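Local coordinates for protein acyl-CoA dehydrogenase (Mycobacterium thermoresistibile, PDB 3NF4) that probably oxidises acyl-CoA thioesters to their 2,3-enoyl forms with a bound flavin-adenine dinucleotide, as acyl-CoA dehydrogenases do, at residues A[252-257]-A[369-374]; A[261-266]-A[298-303]; A[331-336]-A[376-381]. All blocks are in the same frame, centred on the assembly; numbering follows the deposited sequence.

How the contacts relate
All three contacts lie in the helical C-terminal domain. Contacts 1 and 2 use successive parts of helix 247-274, with centres about 15 Å apart; the first meets the loop 369-374, the second helix 289-315. Contact 3 joins helix 321-346 to helix 374-383, its centre about 8 Å from that of contact 1 and about 15 Å from that of contact 2. Along the chain both segments of contact 2 fall between those of contact 1, while the segments of contacts 1 and 3 alternate. Asn374 ND2 lies 2.9 Å from Thr332 OG1, probably hydrogen-bonded, tying contacts 1 and 3 together; both touch the flavin-adenine dinucleotide. Contact 2 lies farther from the middle of the chain, on the side of the third subunit.

Contact 1. Residues A[252-257]-A[369-374]; sequences LGIAAV and IFEGTN. With FAD (flavin-adenine dinucleotide), chain C.
Glu371 reaches over Ile254 of helix 247-274, and its side chain can be followed outward atom by atom. CB starts 4.0 Å from Ile254 CG1, and CG settles against the same methylene at 3.8 Å. There the chain bends (chi2 54°), and the bend carries the carboxylate off past the isoleucine, with OE2 still 4.1 Å from Ile254 CG1. Of the two carboxylate oxygens, OE2 alone comes near the isoleucine. Beyond CG1, the tip CD1 of Ile254 meets Phe370 CE2 at 4.0 Å, the two side chains crossing at about a right angle. Ile254 can serve both neighbours because its CG1 branch stands anti to the carbonyl carbon (chi1 -65°) and points off the helix toward the loop.

Phe370 carries the contact on to the cofactor, offering its edge to the flavin: CD1 lies 3.8 Å from FAD C7, which sits near the plane of the phenyl ring. Further along, Thr373 OG1 and FAD O2B share a hydrogen bond of 2.8 Å, while the same hydroxyl weakly caps the N of Ile376 at the start of helix 374-383. Glu371, Gly372 and Thr373 match the EGT sequence whose glutamate is the catalytic base in many relatives, so Glu371 probably has that role here.

The loop links helix 357-367 to helix 374-383. Glu371 also touches Leu103 of helix 92-104, and Lys328 NZ of helix 321-346 donates a hydrogen bond to Gly372 O. Leu252, on the same helix as Ile254, packs on helices 77-88, 289-315 and 321-346.

Contact 2. Residues A[261-266]-A[298-303]; sequences LAQAAL and AAVATA
The carboxamide of Gln263 is the flat side-chain group of this contact, and its OE1 meets Val300 CG1 at 3.5 Å. The methyl sits beyond the oxygen and off the amide plane, an approach that is oblique and makes no polar bond. At the polar ends of the amide, OE1 accepts a hydrogen bond from Arg304 NH2, and NE2 donates a weak one to Asp267 OD2. Gln263 leaves its helix with CG anti to the backbone N (chi1 177°) and then bends at chi2, which brings OE1 across to the valine.

Val300 is the residue on which all three partners converge, and its two methyls divide the work. CG1 takes Gln263, touching CB at 4.1 Å as well as the oxygen. CG2 turns to the other side and rests on Ala262 CB at 4.0 Å, with Leu266 CD2 slightly farther off at 4.3 Å. The helices run nearly antiparallel, 153° between their directions, with axes 9.8 Å apart at closest approach. On the far side of helix 298-303 from this interface, Thr302 OG1 donates to Ala298 O, while Thr302 N reaches that oxygen from the opposite face of its plane. Ala298, Ala301 and Thr302 pack against the third subunit, so helix 289-315 is at the boundary with that subunit.

Ala262, Leu266 and Val300 meet through hydrocarbon alone. Between the two segments the fit therefore rests on shape and apolar burial; the polar tie between the helices is made one turn on from Val300, where Gln263 OE1 is hydrogen-bonded to Arg304 NH2.

Contact 3. Residues A[331-336]-A[376-381]; sequences ATDAAM and IQRLVI. With FAD (flavin-adenine dinucleotide), chain C.
Asp333 and Arg378 stand on two separate helices with their CA atoms 12.3 Å apart, so the backbones never meet and the side chains must close the distance. Arg378 does most of the reaching: its chain is extended from CG to NE and comes at Asp333 from the opposite direction. Arg378 NH2 forms a long salt bridge of 3.5 Å to Asp333 OD2; OD2 lies oblique to the guanidinium, with carboxylate and guanidinium planes 35° apart. A water reinforces it, donating to Asp333 OD1 at 2.6 Å and accepting from Arg378 NH1 at 3.2 Å; it lies in the guanidinium plane, at the edge.

In this all-helical C-terminal domain, helix 374-383 follows the cofactor-binding loop and flanks the adenine of flavin-adenine dinucleotide. Ile376 CD1 lies 3.6 Å from FAD C5A, and Leu379 CD2 is 3.9 Å from FAD N6A.

Each charge has a further partner. Asp333 OD1 also accepts from Gln368 NE2 and Asn374 ND2, which would favour a negative carboxylate. Arg378 NE makes a salt bridge to Asp295 of the third subunit, whose Phe291 also packs on the arginine.

Contact 1. Residues A[252-257]-A[369-374]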
loop_
_atom_site.group_PDB
_atom_site.type_symbol
_atom_site.label_atom_id
_atom_site.label_comp_id
_atom_site.label_asym_id
_atom_site.label_seq_id
_atom_site.Cartn_x
_atom_site.Cartn_y
_atom_site.Cartn_z
ATOM N N LEU A 252 -14.131 -18.647 -6.936
ATOM C CA LEU A 252 -13.333 -19.552 -6.044
ATOM C C LEU A 252 -12.286 -20.411 -6.746
ATOM O O LEU A 252 -11.158 -20.541 -6.250
ATOM C CB LEU A 252 -14.216 -20.497 -5.215
ATOM C CG LEU A 252 -15.155 -19.921 -4.181
ATOM C CD1 LEU A 252 -15.909 -21.053 -3.519
ATOM C CD2 LEU A 252 -14.390 -19.080 -3.130
ATOM N N GLY A 253 -12.666 -21.035 -7.864
ATOM C CA GLY A 253 -11.688 -21.665 -8.758
ATOM C C GLY A 253 -10.422 -20.821 -8.938
ATOM O O GLY A 253 -9.324 -21.260 -8.590
ATOM N N ILE A 254 -10.573 -19.598 -9.446
ATOM C CA ILE A 254 -9.446 -18.704 -9.721
ATOM C C ILE A 254 -8.678 -18.236 -8.462
ATOM O O ILE A 254 -7.444 -18.070 -8.519
ATOM C CB ILE A 254 -9.904 -17.482 -10.569
ATOM C CG1 ILE A 254 -10.361 -17.955 -11.953
ATOM C CG2 ILE A 254 -8.808 -16.408 -10.668
ATOM C CD1 ILE A 254 -9.383 -18.851 -12.734
ATOM N N ALA A 255 -9.396 -18.024 -7.351
ATOM C CA ALA A 255 -8.743 -17.777 -6.062
ATOM C C ALA A 255 -7.782 -18.911 -5.739
ATOM O O ALA A 255 -6.670 -18.652 -5.318
ATOM C CB ALA A 255 -9.759 -17.605 -4.950
ATOM N N ALA A 256 -8.193 -20.162 -5.986
ATOM C CA ALA A 256 -7.325 -21.329 -5.709
ATOM C C ALA A 256 -6.129 -21.380 -6.656
ATOM O O ALA A 256 -5.014 -21.699 -6.211
ATOM C CB ALA A 256 -8.103 -22.638 -5.783
ATOM N N VAL A 257 -6.359 -21.073 -7.945
ATOM C CA VAL A 257 -5.281 -21.026 -8.937
ATOM C C VAL A 257 -4.237 -19.958 -8.592
ATOM O O VAL A 257 -3.044 -20.211 -8.709
ATOM C CB VAL A 257 -5.828 -20.831 -10.403
ATOM C CG1 VAL A 257 -4.696 -20.593 -11.390
ATOM C CG2 VAL A 257 -6.619 -22.103 -10.854
ATOM N N ILE A 369 -7.474 -9.715 -13.852
ATOM C CA ILE A 369 -8.330 -9.239 -14.935
ATOM C C ILE A 369 -9.507 -10.172 -15.280
ATOM O O ILE A 369 -10.645 -9.712 -15.333
ATOM C CB ILE A 369 -7.509 -8.881 -16.219
ATOM C CG1 ILE A 369 -6.765 -7.556 -16.014
ATOM C CG2 ILE A 369 -8.407 -8.799 -17.449
ATOM C CD1 ILE A 369 -5.482 -7.400 -16.816
ATOM N N PHE A 370 -9.275 -11.459 -15.519
ATOM C CA PHE A 370 -10.422 -12.308 -15.855
ATOM C C PHE A 370 -11.262 -12.821 -14.668
ATOM O O PHE A 370 -10.885 -12.637 -13.515
ATOM C CB PHE A 370 -10.086 -13.404 -16.881
ATOM C CG PHE A 370 -9.051 -14.420 -16.435
ATOM C CD1 PHE A 370 -8.295 -15.089 -17.404
ATOM C CD2 PHE A 370 -8.849 -14.730 -15.101
ATOM C CE1 PHE A 370 -7.325 -16.042 -17.051
ATOM C CE2 PHE A 370 -7.888 -15.687 -14.726
ATOM C CZ PHE A 370 -7.129 -16.344 -15.708
ATOM N N GLU A 371 -12.431 -13.393 -14.979
ATOM C CA GLU A 371 -13.398 -13.853 -13.977
ATOM C C GLU A 371 -13.916 -12.641 -13.167
ATOM O O GLU A 371 -14.205 -12.741 -11.973
ATOM C CB GLU A 371 -12.704 -14.898 -13.087
ATOM C CG GLU A 371 -13.536 -16.045 -12.546
ATOM C CD GLU A 371 -14.294 -16.857 -13.609
ATOM O OE1 GLU A 371 -15.560 -16.750 -13.583
ATOM O OE2 GLU A 371 -13.661 -17.633 -14.420
ATOM N N GLY A 372 -14.020 -11.492 -13.826
ATOM C CA GLY A 372 -14.458 -10.253 -13.191
ATOM C C GLY A 372 -13.220 -9.547 -12.662
ATOM O O GLY A 372 -12.575 -10.065 -11.742
ATOM N N THR A 373 -12.904 -8.382 -13.248
ATOM C CA THR A 373 -11.718 -7.597 -12.888
ATOM C C THR A 373 -11.805 -7.261 -11.412
ATOM O O THR A 373 -12.901 -7.259 -10.819
ATOM C CB THR A 373 -11.573 -6.247 -13.713
ATOM O OG1 THR A 373 -12.591 -5.313 -13.323
ATOM C CG2 THR A 373 -11.678 -6.478 -15.220
ATOM N N ASN A 374 -10.666 -6.974 -10.812
ATOM C CA ASN A 374 -10.669 -6.513 -9.420
ATOM C C ASN A 374 -11.415 -5.180 -9.117
ATOM O O ASN A 374 -11.793 -4.934 -7.963
ATOM C CB ASN A 374 -9.265 -6.587 -8.856
ATOM C CG ASN A 374 -8.798 -8.039 -8.721
ATOM O OD1 ASN A 374 -9.571 -8.980 -8.992
ATOM N ND2 ASN A 374 -7.565 -8.233 -8.279
HETATM P PA FAD C . -13.540 -3.859 -20.066
HETATM O O1A FAD C . -14.909 -4.293 -19.622
HETATM O O2A FAD C . -13.443 -3.086 -21.355
HETATM O O5B FAD C . -12.884 -2.950 -18.905
HETATM C C5B FAD C . -11.728 -2.133 -19.077
HETATM C C4B FAD C . -11.409 -1.416 -17.756
HETATM O O4B FAD C . -12.518 -0.621 -17.285
HETATM C C3B FAD C . -11.079 -2.412 -16.652
HETATM O O3B FAD C . -9.986 -1.907 -15.888
HETATM C C2B FAD C . -12.322 -2.440 -15.777
HETATM O O2B FAD C . -12.026 -2.846 -14.422
HETATM C C1B FAD C . -12.893 -1.020 -15.955
HETATM N N9A FAD C . -14.363 -1.076 -15.755
HETATM C C8A FAD C . -15.270 -1.684 -16.574
HETATM N N7A FAD C . -16.501 -1.559 -16.030
HETATM C C5A FAD C . -16.364 -0.868 -14.874
HETATM C C6A FAD C . -17.260 -0.432 -13.902
HETATM N N6A FAD C . -18.580 -0.714 -14.031
HETATM N N1A FAD C . -16.797 0.272 -12.824
HETATM C C2A FAD C . -15.485 0.546 -12.687
HETATM N N3A FAD C . -14.604 0.122 -13.611
HETATM C C4A FAD C . -15.015 -0.575 -14.700
HETATM N N1 FAD C . -14.437 -14.764 -21.120
HETATM C C2 FAD C . -15.326 -15.804 -21.156
HETATM O O2 FAD C . -16.567 -15.590 -21.143
HETATM N N3 FAD C . -14.882 -17.088 -21.203
HETATM C C4 FAD C . -13.554 -17.372 -21.211
HETATM O O4 FAD C . -13.188 -18.574 -21.259
HETATM C C4X FAD C . -12.621 -16.317 -21.167
HETATM N N5 FAD C . -11.286 -16.575 -21.189
HETATM C C5X FAD C . -10.405 -15.540 -21.177
HETATM C C6 FAD C . -9.034 -15.804 -21.203
HETATM C C7 FAD C . -8.106 -14.763 -21.192
HETATM C C7M FAD C . -6.632 -15.093 -21.223
HETATM C C8 FAD C . -8.575 -13.444 -21.151
HETATM C C8M FAD C . -7.669 -12.240 -21.133
HETATM C C9 FAD C . -9.943 -13.189 -21.119
HETATM C C9A FAD C . -10.874 -14.216 -21.130
HETATM N N10 FAD C . -12.204 -13.937 -21.095
HETATM C C10 FAD C . -13.089 -14.980 -21.132
HETATM C "C1'" FAD C . -12.695 -12.524 -21.053
HETATM C "C2'" FAD C . -12.492 -11.800 -19.696
HETATM O "O2'" FAD C . -13.400 -12.339 -18.714
HETATM C "C3'" FAD C . -12.572 -10.251 -19.831
HETATM O "O3'" FAD C . -11.443 -9.826 -20.605
HETATM C "C4'" FAD C . -12.586 -9.416 -18.529
HETATM O "O4'" FAD C . -13.531 -9.931 -17.574
HETATM C "C5'" FAD C . -12.831 -7.891 -18.675
HETATM O "O5'" FAD C . -13.606 -7.424 -19.808
HETATM P P FAD C . -12.925 -6.490 -20.949
HETATM O O1P FAD C . -11.642 -7.156 -21.414
HETATM O O2P FAD C . -13.937 -6.121 -21.999
HETATM O O3P FAD C . -12.553 -5.150 -20.110
#

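Contact 2. Residues A[261-266]-A[298-303]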
loop_
_atom_site.group_PDB
_atom_site.type_symbol
_atom_site.label_atom_id
_atom_site.label_comp_id
_atom_site.label_asym_id
_atom_site.label_seq_id
_atom_site.Cartn_x
_atom_site.Cartn_y
_atom_site.Cartn_z
ATOM N N LEU A 261 -0.056 -20.453 -7.712
ATOM C CA LEU A 261 0.972 -19.689 -8.437
ATOM C C LEU A 261 1.838 -18.857 -7.469
ATOM O O LEU A 261 3.083 -18.836 -7.596
ATOM C CB LEU A 261 0.329 -18.743 -9.481
ATOM C CG LEU A 261 1.301 -17.886 -10.302
ATOM C CD1 LEU A 261 2.361 -18.726 -11.115
ATOM C CD2 LEU A 261 0.550 -16.899 -11.211
ATOM N N ALA A 262 1.194 -18.167 -6.516
ATOM C CA ALA A 262 1.966 -17.490 -5.460
ATOM C C ALA A 262 2.819 -18.467 -4.623
ATOM O O ALA A 262 3.962 -18.166 -4.324
ATOM C CB ALA A 262 1.057 -16.670 -4.531
ATOM N N GLN A 263 2.265 -19.618 -4.237
ATOM C CA GLN A 263 3.035 -20.610 -3.463
ATOM C C GLN A 263 4.258 -21.115 -4.251
ATOM O O GLN A 263 5.345 -21.269 -3.679
ATOM C CB GLN A 263 2.150 -21.781 -3.017
ATOM C CG GLN A 263 2.864 -22.926 -2.264
ATOM C CD GLN A 263 3.390 -22.499 -0.868
ATOM O OE1 GLN A 263 2.670 -21.916 -0.038
ATOM N NE2 GLN A 263 4.648 -22.802 -0.621
ATOM N N ALA A 264 4.085 -21.391 -5.540
ATOM C CA ALA A 264 5.222 -21.786 -6.399
ATOM C C ALA A 264 6.360 -20.734 -6.427
ATOM O O ALA A 264 7.525 -21.069 -6.375
ATOM C CB ALA A 264 4.733 -22.053 -7.817
ATOM N N ALA A 265 6.005 -19.462 -6.517
ATOM C CA ALA A 265 6.979 -18.363 -6.554
ATOM C C ALA A 265 7.618 -18.179 -5.172
ATOM O O ALA A 265 8.806 -17.894 -5.073
ATOM C CB ALA A 265 6.321 -17.078 -7.031
ATOM N N LEU A 266 6.852 -18.377 -4.106
ATOM C CA LEU A 266 7.428 -18.358 -2.774
ATOM C C LEU A 266 8.493 -19.477 -2.553
ATOM O O LEU A 266 9.552 -19.193 -1.968
ATOM C CB LEU A 266 6.339 -18.406 -1.688
ATOM C CG LEU A 266 6.843 -18.418 -0.225
ATOM C CD1 LEU A 266 7.384 -17.065 0.141
ATOM C CD2 LEU A 266 5.781 -18.846 0.835
ATOM N N ALA A 298 3.171 -14.453 4.665
ATOM C CA ALA A 298 1.900 -13.955 5.187
ATOM C C ALA A 298 0.801 -13.791 4.102
ATOM O O ALA A 298 -0.377 -14.165 4.309
ATOM C CB ALA A 298 2.112 -12.627 5.908
ATOM N N ALA A 299 1.193 -13.260 2.944
ATOM C CA ALA A 299 0.254 -13.082 1.840
ATOM C C ALA A 299 -0.309 -14.418 1.318
ATOM O O ALA A 299 -1.537 -14.544 1.122
ATOM C CB ALA A 299 0.891 -12.211 0.686
ATOM N N VAL A 300 0.560 -15.409 1.095
ATOM C CA VAL A 300 0.098 -16.735 0.676
ATOM C C VAL A 300 -0.824 -17.401 1.726
ATOM O O VAL A 300 -1.902 -17.909 1.374
ATOM C CB VAL A 300 1.255 -17.701 0.285
ATOM C CG1 VAL A 300 0.690 -19.019 -0.299
ATOM C CG2 VAL A 300 2.228 -17.056 -0.737
ATOM N N ALA A 301 -0.443 -17.367 3.007
ATOM C CA ALA A 301 -1.224 -18.068 4.026
ATOM C C ALA A 301 -2.631 -17.440 4.139
ATOM O O ALA A 301 -3.655 -18.141 4.221
ATOM C CB ALA A 301 -0.485 -18.057 5.405
ATOM N N THR A 302 -2.656 -16.119 4.156
ATOM C CA THR A 302 -3.876 -15.340 4.204
ATOM C C THR A 302 -4.821 -15.620 2.993
ATOM O O THR A 302 -6.033 -15.750 3.162
ATOM C CB THR A 302 -3.483 -13.859 4.251
ATOM O OG1 THR A 302 -2.943 -13.582 5.552
ATOM C CG2 THR A 302 -4.665 -12.969 4.018
ATOM N N ALA A 303 -4.270 -15.730 1.790
ATOM C CA ALA A 303 -5.084 -16.048 0.610
ATOM C C ALA A 303 -5.666 -17.476 0.685
ATOM O O ALA A 303 -6.833 -17.686 0.347
ATOM C CB ALA A 303 -4.267 -15.837 -0.659
#

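Contact 3. Residues A[331-336]-A[376-381]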
loop_
_atom_site.group_PDB
_atom_site.type_symbol
_atom_site.label_atom_id
_atom_site.label_comp_id
_atom_site.label_asym_id
_atom_site.label_seq_id
_atom_site.Cartn_x
_atom_site.Cartn_y
_atom_site.Cartn_z
ATOM N N ALA A 331 -6.782 -13.089 -3.158
ATOM C CA ALA A 331 -5.840 -14.065 -3.701
ATOM C C ALA A 331 -5.087 -13.606 -4.970
ATOM O O ALA A 331 -3.901 -13.968 -5.160
ATOM C CB ALA A 331 -6.550 -15.392 -3.945
ATOM N N THR A 332 -5.741 -12.809 -5.819
ATOM C CA THR A 332 -5.069 -12.315 -7.040
ATOM C C THR A 332 -4.210 -11.086 -6.769
ATOM O O THR A 332 -3.119 -10.951 -7.337
ATOM C CB THR A 332 -6.051 -12.093 -8.255
ATOM O OG1 THR A 332 -7.038 -11.090 -7.948
ATOM C CG2 THR A 332 -6.752 -13.387 -8.609
ATOM N N ASP A 333 -4.655 -10.185 -5.896
ATOM C CA ASP A 333 -3.740 -9.112 -5.439
ATOM C C ASP A 333 -2.448 -9.742 -4.801
ATOM O O ASP A 333 -1.338 -9.271 -5.038
ATOM C CB ASP A 333 -4.423 -8.091 -4.513
ATOM C CG ASP A 333 -5.242 -6.986 -5.296
ATOM O OD1 ASP A 333 -5.243 -6.934 -6.566
ATOM O OD2 ASP A 333 -5.915 -6.144 -4.622
ATOM N N ALA A 334 -2.595 -10.824 -4.039
ATOM C CA ALA A 334 -1.425 -11.510 -3.436
ATOM C C ALA A 334 -0.476 -12.145 -4.461
ATOM O O ALA A 334 0.746 -12.039 -4.302
ATOM C CB ALA A 334 -1.861 -12.574 -2.384
ATOM N N ALA A 335 -1.016 -12.804 -5.498
ATOM C CA ALA A 335 -0.148 -13.381 -6.533
ATOM C C ALA A 335 0.678 -12.297 -7.252
ATOM O O ALA A 335 1.879 -12.471 -7.479
ATOM C CB ALA A 335 -0.932 -14.272 -7.549
ATOM N N MET A 336 0.054 -11.167 -7.577
ATOM C CA MET A 336 0.791 -10.100 -8.240
ATOM C C MET A 336 1.903 -9.560 -7.339
ATOM O O MET A 336 3.029 -9.346 -7.800
ATOM C CB MET A 336 -0.126 -8.963 -8.704
ATOM C CG MET A 336 0.559 -7.953 -9.664
ATOM S SD MET A 336 0.834 -8.744 -11.278
ATOM C CE MET A 336 2.620 -8.902 -11.241
ATOM N N ILE A 376 -14.519 -4.568 -10.720
ATOM C CA ILE A 376 -15.856 -5.190 -10.597
ATOM C C ILE A 376 -16.063 -5.929 -9.239
ATOM O O ILE A 376 -17.141 -5.779 -8.609
ATOM C CB ILE A 376 -16.195 -6.079 -11.869
ATOM C CG1 ILE A 376 -16.905 -5.233 -12.918
ATOM C CG2 ILE A 376 -17.107 -7.256 -11.568
ATOM C CD1 ILE A 376 -16.029 -4.256 -13.642
ATOM N N GLN A 377 -15.048 -6.695 -8.788
ATOM C CA GLN A 377 -15.094 -7.323 -7.431
ATOM C C GLN A 377 -15.405 -6.307 -6.325
ATOM O O GLN A 377 -16.311 -6.523 -5.542
ATOM C CB GLN A 377 -13.820 -8.115 -7.057
ATOM C CG GLN A 377 -13.428 -9.309 -7.959
ATOM C CD GLN A 377 -14.590 -10.270 -8.348
ATOM O OE1 GLN A 377 -15.595 -10.395 -7.641
ATOM N NE2 GLN A 377 -14.426 -10.957 -9.491
ATOM N N ARG A 378 -14.667 -5.196 -6.279
ATOM C CA ARG A 378 -14.937 -4.134 -5.334
ATOM C C ARG A 378 -16.366 -3.541 -5.441
ATOM O O ARG A 378 -16.976 -3.127 -4.428
ATOM C CB ARG A 378 -13.885 -3.014 -5.457
ATOM C CG ARG A 378 -12.418 -3.425 -5.084
ATOM C CD ARG A 378 -11.456 -2.193 -5.200
ATOM N NE ARG A 378 -10.158 -2.488 -4.608
ATOM C CZ ARG A 378 -9.136 -3.073 -5.236
ATOM N NH1 ARG A 378 -9.219 -3.436 -6.508
ATOM N NH2 ARG A 378 -8.020 -3.331 -4.571
ATOM N N LEU A 379 -16.882 -3.473 -6.669
ATOM C CA LEU A 379 -18.223 -2.924 -6.914
ATOM C C LEU A 379 -19.280 -3.926 -6.393
ATOM O O LEU A 379 -20.226 -3.543 -5.713
ATOM C CB LEU A 379 -18.401 -2.576 -8.405
ATOM C CG LEU A 379 -19.740 -2.021 -8.915
ATOM C CD1 LEU A 379 -20.256 -0.812 -8.076
ATOM C CD2 LEU A 379 -19.701 -1.662 -10.434
ATOM N N VAL A 380 -19.073 -5.207 -6.643
ATOM C CA VAL A 380 -19.927 -6.246 -6.041
ATOM C C VAL A 380 -19.972 -6.173 -4.491
ATOM O O VAL A 380 -21.068 -6.096 -3.905
ATOM C CB VAL A 380 -19.561 -7.661 -6.580
ATOM C CG1 VAL A 380 -20.043 -8.813 -5.661
ATOM C CG2 VAL A 380 -20.165 -7.819 -7.966
ATOM N N ILE A 381 -18.799 -6.132 -3.849
ATOM C CA ILE A 381 -18.695 -6.017 -2.391
ATOM C C ILE A 381 -19.404 -4.761 -1.826
ATOM O O ILE A 381 -20.125 -4.844 -0.819
ATOM C CB ILE A 381 -17.196 -6.081 -1.912
ATOM C CG1 ILE A 381 -16.572 -7.430 -2.313
ATOM C CG2 ILE A 381 -17.106 -5.864 -0.415
ATOM C CD1 ILE A 381 -15.024 -7.462 -2.519
HETATM P PA FAD C . -13.540 -3.859 -20.066
HETATM O O1A FAD C . -14.909 -4.293 -19.622
HETATM O O2A FAD C . -13.443 -3.086 -21.355
HETATM O O5B FAD C . -12.884 -2.950 -18.905
HETATM C C5B FAD C . -11.728 -2.133 -19.077
HETATM C C4B FAD C . -11.409 -1.416 -17.756
HETATM O O4B FAD C . -12.518 -0.621 -17.285
HETATM C C3B FAD C . -11.079 -2.412 -16.652
HETATM O O3B FAD C . -9.986 -1.907 -15.888
HETATM C C2B FAD C . -12.322 -2.440 -15.777
HETATM O O2B FAD C . -12.026 -2.846 -14.422
HETATM C C1B FAD C . -12.893 -1.020 -15.955
HETATM N N9A FAD C . -14.363 -1.076 -15.755
HETATM C C8A FAD C . -15.270 -1.684 -16.574
HETATM N N7A FAD C . -16.501 -1.559 -16.030
HETATM C C5A FAD C . -16.364 -0.868 -14.874
HETATM C C6A FAD C . -17.260 -0.432 -13.902
HETATM N N6A FAD C . -18.580 -0.714 -14.031
HETATM N N1A FAD C . -16.797 0.272 -12.824
HETATM C C2A FAD C . -15.485 0.546 -12.687
HETATM N N3A FAD C . -14.604 0.122 -13.611
HETATM C C4A FAD C . -15.015 -0.575 -14.700
HETATM N N1 FAD C . -14.437 -14.764 -21.120
HETATM C C2 FAD C . -15.326 -15.804 -21.156
HETATM O O2 FAD C . -16.567 -15.590 -21.143
HETATM N N3 FAD C . -14.882 -17.088 -21.203
HETATM C C4 FAD C . -13.554 -17.372 -21.211
HETATM O O4 FAD C . -13.188 -18.574 -21.259
HETATM C C4X FAD C . -12.621 -16.317 -21.167
HETATM N N5 FAD C . -11.286 -16.575 -21.189
HETATM C C5X FAD C . -10.405 -15.540 -21.177
HETATM C C6 FAD C . -9.034 -15.804 -21.203
HETATM C C7 FAD C . -8.106 -14.763 -21.192
HETATM C C7M FAD C . -6.632 -15.093 -21.223
HETATM C C8 FAD C . -8.575 -13.444 -21.151
HETATM C C8M FAD C . -7.669 -12.240 -21.133
HETATM C C9 FAD C . -9.943 -13.189 -21.119
HETATM C C9A FAD C . -10.874 -14.216 -21.130
HETATM N N10 FAD C . -12.204 -13.937 -21.095
HETATM C C10 FAD C . -13.089 -14.980 -21.132
HETATM C "C1'" FAD C . -12.695 -12.524 -21.053
HETATM C "C2'" FAD C . -12.492 -11.800 -19.696
HETATM O "O2'" FAD C . -13.400 -12.339 -18.714
HETATM C "C3'" FAD C . -12.572 -10.251 -19.831
HETATM O "O3'" FAD C . -11.443 -9.826 -20.605
HETATM C "C4'" FAD C . -12.586 -9.416 -18.529
HETATM O "O4'" FAD C . -13.531 -9.931 -17.574
HETATM C "C5'" FAD C . -12.831 -7.891 -18.675
HETATM O "O5'" FAD C . -13.606 -7.424 -19.808
HETATM P P FAD C . -12.925 -6.490 -20.949
HETATM O O1P FAD C . -11.642 -7.156 -21.414
HETATM O O2P FAD C . -13.937 -6.121 -21.999
HETATM O O3P FAD C . -12.553 -5.150 -20.110
HETATM O O HOH W 1 -6.500 -4.770 -7.427
#